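Local coordinates for glyoxylate-induced Protein (Pseudomonas aeruginosa, PDB 1SQ4) that is of uncertain function but, as a two-domain cupin related to ureidoglycine aminohydrolases, may act on ureidoglycine, at residues F68-D82 and V128-R142. Numbering follows the deposited sequence.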
loop_
_atom_site.group_PDB
_atom_site.type_symbol
_atom_site.label_atom_id
_atom_site.label_comp_id
_atom_site.label_asym_id
_atom_site.label_seq_id
_atom_site.Cartn_x
_atom_site.Cartn_y
_atom_site.Cartn_z
ATOM N N PHE A 68 -7.430 -16.775 25.269
ATOM C CA PHE A 68 -8.839 -16.774 25.621
ATOM C C PHE A 68 -9.710 -17.405 24.557
ATOM O O PHE A 68 -9.313 -17.565 23.403
ATOM C CB PHE A 68 -9.323 -15.336 25.860
ATOM C CG PHE A 68 -8.824 -14.720 27.136
ATOM C CD1 PHE A 68 -9.287 -15.167 28.373
ATOM C CD2 PHE A 68 -7.924 -13.666 27.103
ATOM C CE1 PHE A 68 -8.860 -14.565 29.565
ATOM C CE2 PHE A 68 -7.493 -13.059 28.284
ATOM C CZ PHE A 68 -7.963 -13.510 29.522
ATOM N N SER A 69 -10.908 -17.773 24.978
ATOM C CA SER A 69 -11.894 -18.347 24.093
ATOM C C SER A 69 -13.206 -17.716 24.561
ATOM O O SER A 69 -13.471 -17.604 25.759
ATOM C CB SER A 69 -11.910 -19.873 24.226
ATOM O OG SER A 69 -13.049 -20.343 24.919
ATOM N N GLN A 70 -14.007 -17.258 23.611
ATOM C CA GLN A 70 -15.271 -16.628 23.936
ATOM C C GLN A 70 -16.378 -17.255 23.106
ATOM O O GLN A 70 -16.207 -17.489 21.910
ATOM C CB GLN A 70 -15.174 -15.130 23.649
ATOM C CG GLN A 70 -16.479 -14.377 23.741
ATOM C CD GLN A 70 -16.327 -12.904 23.378
ATOM O OE1 GLN A 70 -15.364 -12.509 22.706
ATOM N NE2 GLN A 70 -17.285 -12.087 23.809
ATOM N N TYR A 71 -17.504 -17.556 23.736
ATOM C CA TYR A 71 -18.624 -18.117 22.994
ATOM C C TYR A 71 -19.875 -17.318 23.343
ATOM O O TYR A 71 -19.958 -16.721 24.416
ATOM C CB TYR A 71 -18.895 -19.574 23.373
ATOM C CG TYR A 71 -17.714 -20.501 23.474
ATOM C CD1 TYR A 71 -16.636 -20.403 22.600
ATOM C CD2 TYR A 71 -17.730 -21.557 24.381
ATOM C CE1 TYR A 71 -15.608 -21.342 22.621
ATOM C CE2 TYR A 71 -16.710 -22.497 24.406
ATOM C CZ TYR A 71 -15.654 -22.384 23.517
ATOM O OH TYR A 71 -14.666 -23.334 23.496
ATOM N N ILE A 72 -20.841 -17.297 22.436
ATOM C CA ILE A 72 -22.092 -16.610 22.707
ATOM C C ILE A 72 -23.132 -17.705 22.531
ATOM O O ILE A 72 -23.537 -18.047 21.413
ATOM C CB ILE A 72 -22.338 -15.412 21.746
ATOM C CG1 ILE A 72 -21.287 -14.322 21.988
ATOM C CG2 ILE A 72 -23.693 -14.789 22.019
ATOM C CD1 ILE A 72 -21.448 -13.075 21.118
ATOM N N VAL A 73 -23.530 -18.272 23.667
ATOM C CA VAL A 73 -24.465 -19.383 23.710
ATOM C C VAL A 73 -25.942 -19.054 23.777
ATOM O O VAL A 73 -26.374 -18.224 24.557
ATOM C CB VAL A 73 -24.118 -20.301 24.878
ATOM C CG1 VAL A 73 -25.073 -21.474 24.919
ATOM C CG2 VAL A 73 -22.689 -20.778 24.731
ATOM N N GLU A 74 -26.711 -19.738 22.950
ATOM C CA GLU A 74 -28.142 -19.551 22.905
ATOM C C GLU A 74 -28.793 -20.856 23.334
ATOM O O GLU A 74 -28.646 -21.897 22.673
ATOM C CB GLU A 74 -28.570 -19.182 21.478
ATOM C CG GLU A 74 -30.075 -19.186 21.225
ATOM C CD GLU A 74 -30.441 -18.962 19.757
ATOM O OE1 GLU A 74 -31.569 -19.305 19.365
ATOM O OE2 GLU A 74 -29.615 -18.435 18.988
ATOM N N LEU A 75 -29.487 -20.815 24.461
ATOM C CA LEU A 75 -30.174 -22.002 24.947
ATOM C C LEU A 75 -31.653 -21.851 24.720
ATOM O O LEU A 75 -32.251 -20.837 25.076
ATOM C CB LEU A 75 -29.942 -22.207 26.435
ATOM C CG LEU A 75 -28.496 -22.427 26.815
ATOM C CD1 LEU A 75 -28.402 -22.537 28.325
ATOM C CD2 LEU A 75 -27.968 -23.671 26.125
ATOM N N ALA A 76 -32.235 -22.871 24.120
ATOM C CA ALA A 76 -33.655 -22.876 23.872
ATOM C C ALA A 76 -34.260 -23.360 25.171
ATOM O O ALA A 76 -33.553 -23.852 26.056
ATOM C CB ALA A 76 -33.989 -23.837 22.758
ATOM N N PRO A 77 -35.579 -23.224 25.311
ATOM C CA PRO A 77 -36.173 -23.687 26.556
ATOM C C PRO A 77 -35.732 -25.107 26.871
ATOM O O PRO A 77 -35.657 -25.957 25.981
ATOM C CB PRO A 77 -37.660 -23.571 26.277
ATOM C CG PRO A 77 -37.722 -22.345 25.421
ATOM C CD PRO A 77 -36.580 -22.571 24.452
ATOM N N ASN A 78 -35.413 -25.334 28.144
ATOM C CA ASN A 78 -34.996 -26.638 28.645
ATOM C C ASN A 78 -33.578 -26.987 28.200
ATOM O O ASN A 78 -33.109 -28.096 28.428
ATOM C CB ASN A 78 -35.994 -27.705 28.177
ATOM C CG ASN A 78 -35.879 -28.994 28.957
ATOM O OD1 ASN A 78 -36.080 -29.012 30.172
ATOM N ND2 ASN A 78 -35.551 -30.084 28.265
ATOM N N GLY A 79 -32.893 -26.027 27.582
ATOM C CA GLY A 79 -31.535 -26.263 27.129
ATOM C C GLY A 79 -30.487 -26.102 28.217
ATOM O O GLY A 79 -30.764 -25.552 29.285
ATOM N N GLY A 80 -29.273 -26.580 27.939
ATOM C CA GLY A 80 -28.191 -26.485 28.908
ATOM C C GLY A 80 -27.349 -27.751 28.982
ATOM O O GLY A 80 -27.262 -28.490 28.005
ATOM N N SER A 81 -26.745 -28.013 30.141
ATOM C CA SER A 81 -25.889 -29.189 30.321
ATOM C C SER A 81 -25.486 -29.532 31.770
ATOM O O SER A 81 -25.351 -28.647 32.616
ATOM C CB SER A 81 -24.610 -29.006 29.510
ATOM O OG SER A 81 -23.644 -29.976 29.873
ATOM N N ASP A 82 -25.268 -30.816 32.051
ATOM C CA ASP A 82 -24.850 -31.210 33.393
ATOM C C ASP A 82 -23.361 -31.499 33.453
ATOM O O ASP A 82 -22.821 -31.829 34.506
ATOM C CB ASP A 82 -25.645 -32.414 33.875
ATOM C CG ASP A 82 -27.104 -32.081 34.077
ATOM O OD1 ASP A 82 -27.382 -31.050 34.735
ATOM O OD2 ASP A 82 -27.967 -32.840 33.576
ATOM N N VAL A 128 -25.505 -25.557 33.898
ATOM C CA VAL A 128 -26.406 -24.500 33.449
ATOM C C VAL A 128 -27.670 -25.033 32.801
ATOM O O VAL A 128 -27.647 -26.012 32.057
ATOM C CB VAL A 128 -25.707 -23.555 32.421
ATOM C CG1 VAL A 128 -24.475 -22.938 33.029
ATOM C CG2 VAL A 128 -25.336 -24.320 31.177
ATOM N N ARG A 129 -28.783 -24.376 33.063
ATOM C CA ARG A 129 -30.015 -24.845 32.481
ATOM C C ARG A 129 -30.948 -23.669 32.235
ATOM O O ARG A 129 -30.907 -22.666 32.958
ATOM C CB ARG A 129 -30.648 -25.884 33.422
ATOM C CG ARG A 129 -31.940 -26.513 32.931
ATOM C CD ARG A 129 -31.741 -27.333 31.667
ATOM N NE ARG A 129 -30.870 -28.488 31.872
ATOM C CZ ARG A 129 -30.460 -29.287 30.893
ATOM N NH1 ARG A 129 -29.667 -30.313 31.161
ATOM N NH2 ARG A 129 -30.832 -29.058 29.642
ATOM N N ASN A 130 -31.762 -23.782 31.189
ATOM C CA ASN A 130 -32.724 -22.738 30.861
ATOM C C ASN A 130 -34.094 -23.252 31.303
ATOM O O ASN A 130 -34.750 -24.010 30.568
ATOM C CB ASN A 130 -32.735 -22.456 29.354
ATOM C CG ASN A 130 -33.729 -21.369 28.974
ATOM O OD1 ASN A 130 -33.910 -21.055 27.793
ATOM N ND2 ASN A 130 -34.387 -20.791 29.984
ATOM N N THR A 131 -34.512 -22.844 32.506
ATOM C CA THR A 131 -35.792 -23.276 33.069
ATOM C C THR A 131 -36.974 -22.428 32.647
ATOM O O THR A 131 -38.074 -22.661 33.122
ATOM C CB THR A 131 -35.783 -23.295 34.623
ATOM O OG1 THR A 131 -35.552 -21.974 35.121
ATOM C CG2 THR A 131 -34.713 -24.222 35.158
ATOM N N THR A 132 -36.768 -21.455 31.759
ATOM C CA THR A 132 -37.881 -20.607 31.323
ATOM C C THR A 132 -38.451 -21.082 29.993
ATOM O O THR A 132 -37.948 -22.029 29.392
ATOM C CB THR A 132 -37.476 -19.123 31.138
ATOM O OG1 THR A 132 -36.800 -18.968 29.884
ATOM C CG2 THR A 132 -36.568 -18.654 32.267
ATOM N N GLY A 133 -39.507 -20.414 29.539
ATOM C CA GLY A 133 -40.129 -20.771 28.278
ATOM C C GLY A 133 -39.567 -19.930 27.150
ATOM O O GLY A 133 -39.948 -20.083 25.994
ATOM N N GLN A 134 -38.656 -19.029 27.497
ATOM C CA GLN A 134 -38.025 -18.161 26.516
ATOM C C GLN A 134 -36.535 -18.487 26.366
ATOM O O GLN A 134 -35.898 -18.973 27.307
ATOM C CB GLN A 134 -38.182 -16.705 26.932
ATOM C CG GLN A 134 -38.959 -15.891 25.933
ATOM C CD GLN A 134 -40.417 -16.277 25.911
ATOM O OE1 GLN A 134 -41.111 -16.077 24.905
ATOM N NE2 GLN A 134 -40.903 -16.824 27.033
ATOM N N HIS A 135 -35.980 -18.217 25.189
ATOM C CA HIS A 135 -34.574 -18.487 24.963
ATOM C C HIS A 135 -33.720 -17.631 25.860
ATOM O O HIS A 135 -34.170 -16.619 26.399
ATOM C CB HIS A 135 -34.181 -18.226 23.514
ATOM C CG HIS A 135 -34.789 -19.185 22.543
ATOM N ND1 HIS A 135 -34.189 -19.508 21.347
ATOM C CD2 HIS A 135 -35.946 -19.882 22.586
ATOM C CE1 HIS A 135 -34.951 -20.366 20.693
ATOM N NE2 HIS A 135 -36.022 -20.609 21.422
ATOM N N THR A 136 -32.478 -18.047 26.030
ATOM C CA THR A 136 -31.556 -17.301 26.865
ATOM C C THR A 136 -30.230 -17.183 26.123
ATOM O O THR A 136 -29.852 -18.070 25.365
ATOM C CB THR A 136 -31.359 -18.003 28.217
ATOM O OG1 THR A 136 -32.635 -18.175 28.833
ATOM C CG2 THR A 136 -30.482 -17.171 29.133
ATOM N N ARG A 137 -29.522 -16.085 26.334
ATOM C CA ARG A 137 -28.262 -15.904 25.649
ATOM C C ARG A 137 -27.213 -15.330 26.572
ATOM O O ARG A 137 -27.446 -14.332 27.259
ATOM C CB ARG A 137 -28.474 -15.001 24.433
ATOM C CG ARG A 137 -29.574 -15.506 23.491
ATOM C CD ARG A 137 -29.682 -14.638 22.258
ATOM N NE ARG A 137 -30.421 -15.308 21.201
ATOM C CZ ARG A 137 -31.739 -15.447 21.187
ATOM N NH1 ARG A 137 -32.472 -14.949 22.173
ATOM N NH2 ARG A 137 -32.321 -16.116 20.203
ATOM N N PHE A 138 -26.054 -15.973 26.599
ATOM C CA PHE A 138 -24.966 -15.511 27.448
ATOM C C PHE A 138 -23.599 -15.670 26.809
ATOM O O PHE A 138 -23.436 -16.409 25.844
ATOM C CB PHE A 138 -24.966 -16.257 28.788
ATOM C CG PHE A 138 -24.728 -17.743 28.664
ATOM C CD1 PHE A 138 -25.751 -18.593 28.263
ATOM C CD2 PHE A 138 -23.502 -18.298 29.029
ATOM C CE1 PHE A 138 -25.555 -19.960 28.218
ATOM C CE2 PHE A 138 -23.298 -19.666 28.984
ATOM C CZ PHE A 138 -24.325 -20.497 28.590
ATOM N N HIS A 139 -22.622 -14.970 27.378
ATOM C CA HIS A 139 -21.248 -15.021 26.912
ATOM C C HIS A 139 -20.478 -15.962 27.816
ATOM O O HIS A 139 -20.673 -15.958 29.026
ATOM C CB HIS A 139 -20.596 -13.634 26.956
ATOM C CG HIS A 139 -21.017 -12.725 25.845
ATOM N ND1 HIS A 139 -20.120 -12.159 24.967
ATOM C CD2 HIS A 139 -22.241 -12.270 25.477
ATOM C CE1 HIS A 139 -20.769 -11.395 24.108
ATOM N NE2 HIS A 139 -22.058 -11.446 24.397
ATOM N N TRP A 140 -19.601 -16.765 27.229
ATOM C CA TRP A 140 -18.807 -17.707 27.997
ATOM C C TRP A 140 -17.335 -17.502 27.638
ATOM O O TRP A 140 -16.878 -17.863 26.556
ATOM C CB TRP A 140 -19.276 -19.129 27.675
ATOM C CG TRP A 140 -18.617 -20.252 28.451
ATOM C CD1 TRP A 140 -17.736 -20.137 29.483
ATOM C CD2 TRP A 140 -18.740 -21.659 28.187
ATOM N NE1 TRP A 140 -17.291 -21.386 29.873
ATOM C CE2 TRP A 140 -17.894 -22.337 29.087
ATOM C CE3 TRP A 140 -19.484 -22.417 27.264
ATOM C CZ2 TRP A 140 -17.763 -23.725 29.102
ATOM C CZ3 TRP A 140 -19.352 -23.806 27.280
ATOM C CH2 TRP A 140 -18.496 -24.438 28.192
ATOM N N ILE A 141 -16.594 -16.909 28.562
ATOM C CA ILE A 141 -15.191 -16.643 28.344
ATOM C C ILE A 141 -14.324 -17.669 29.079
ATOM O O ILE A 141 -14.432 -17.826 30.296
ATOM C CB ILE A 141 -14.880 -15.223 28.811
ATOM C CG1 ILE A 141 -15.786 -14.247 28.070
ATOM C CG2 ILE A 141 -13.440 -14.895 28.546
ATOM C CD1 ILE A 141 -15.791 -12.850 28.624
ATOM N N ARG A 142 -13.458 -18.356 28.335
ATOM C CA ARG A 142 -12.596 -19.388 28.913
ATOM C C ARG A 142 -11.106 -19.116 28.842
ATOM O O ARG A 142 -10.627 -18.429 27.938
ATOM C CB ARG A 142 -12.865 -20.745 28.242
ATOM C CG ARG A 142 -14.263 -21.301 28.499
ATOM C CD ARG A 142 -14.623 -22.457 27.576
ATOM N NE ARG A 142 -14.004 -23.739 27.922
ATOM C CZ ARG A 142 -12.947 -24.255 27.305
ATOM N NH1 ARG A 142 -12.375 -23.592 26.307
ATOM N NH2 ARG A 142 -12.484 -25.444 27.664
HETATM O O HOH W 1 -15.616 -19.642 25.474
#
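Y71 and W140 form one of four hydrogen-bonded pairs that join strands 69-76 and 136-142, antiparallel at 161°. Y71 N donates to W140 O at 2.9 Å and W140 N to Y71 O; their side chains meet as an offset edge-to-face pair, the tyrosine edge toward the indole face, planes 88° apart. On the same side of the sheet V73 CB lies 4.0 Å from the centroid of the F138 ring, a CH-pi contact, and L75 CD1 reaches that ring's edge. On the other side E74 OE1 accepts from H135 ND1 and forms a salt bridge to R137 NH2 (3.4 Å), while R53 takes OE2 and R137 NH1 pairs with E98.

Beyond the type II turn A76-G79, R129 reaches back across strand 79-81. Its CB, CG and CD close in on G79 O in turn (4.2, 3.9 and 3.1 Å), and NE stays beside it. Bends at chi2 and chi3, both 64°, set CZ over G80 C and the guanidinium face over S81 N; NH2 donates to N78 O at 2.8 Å and pairs with D50, whereas NH1 makes a long salt bridge to D82 OD2 (3.9 Å).

The two strand pairings belong to the two facing sheets of a cupin beta-barrel: strands 52-57 and 90-98 flank the long pair, L101 of strand 101-105 packs on L75 and F138, and Y217 and Y263 meet H139 and Q70 on the opposite side.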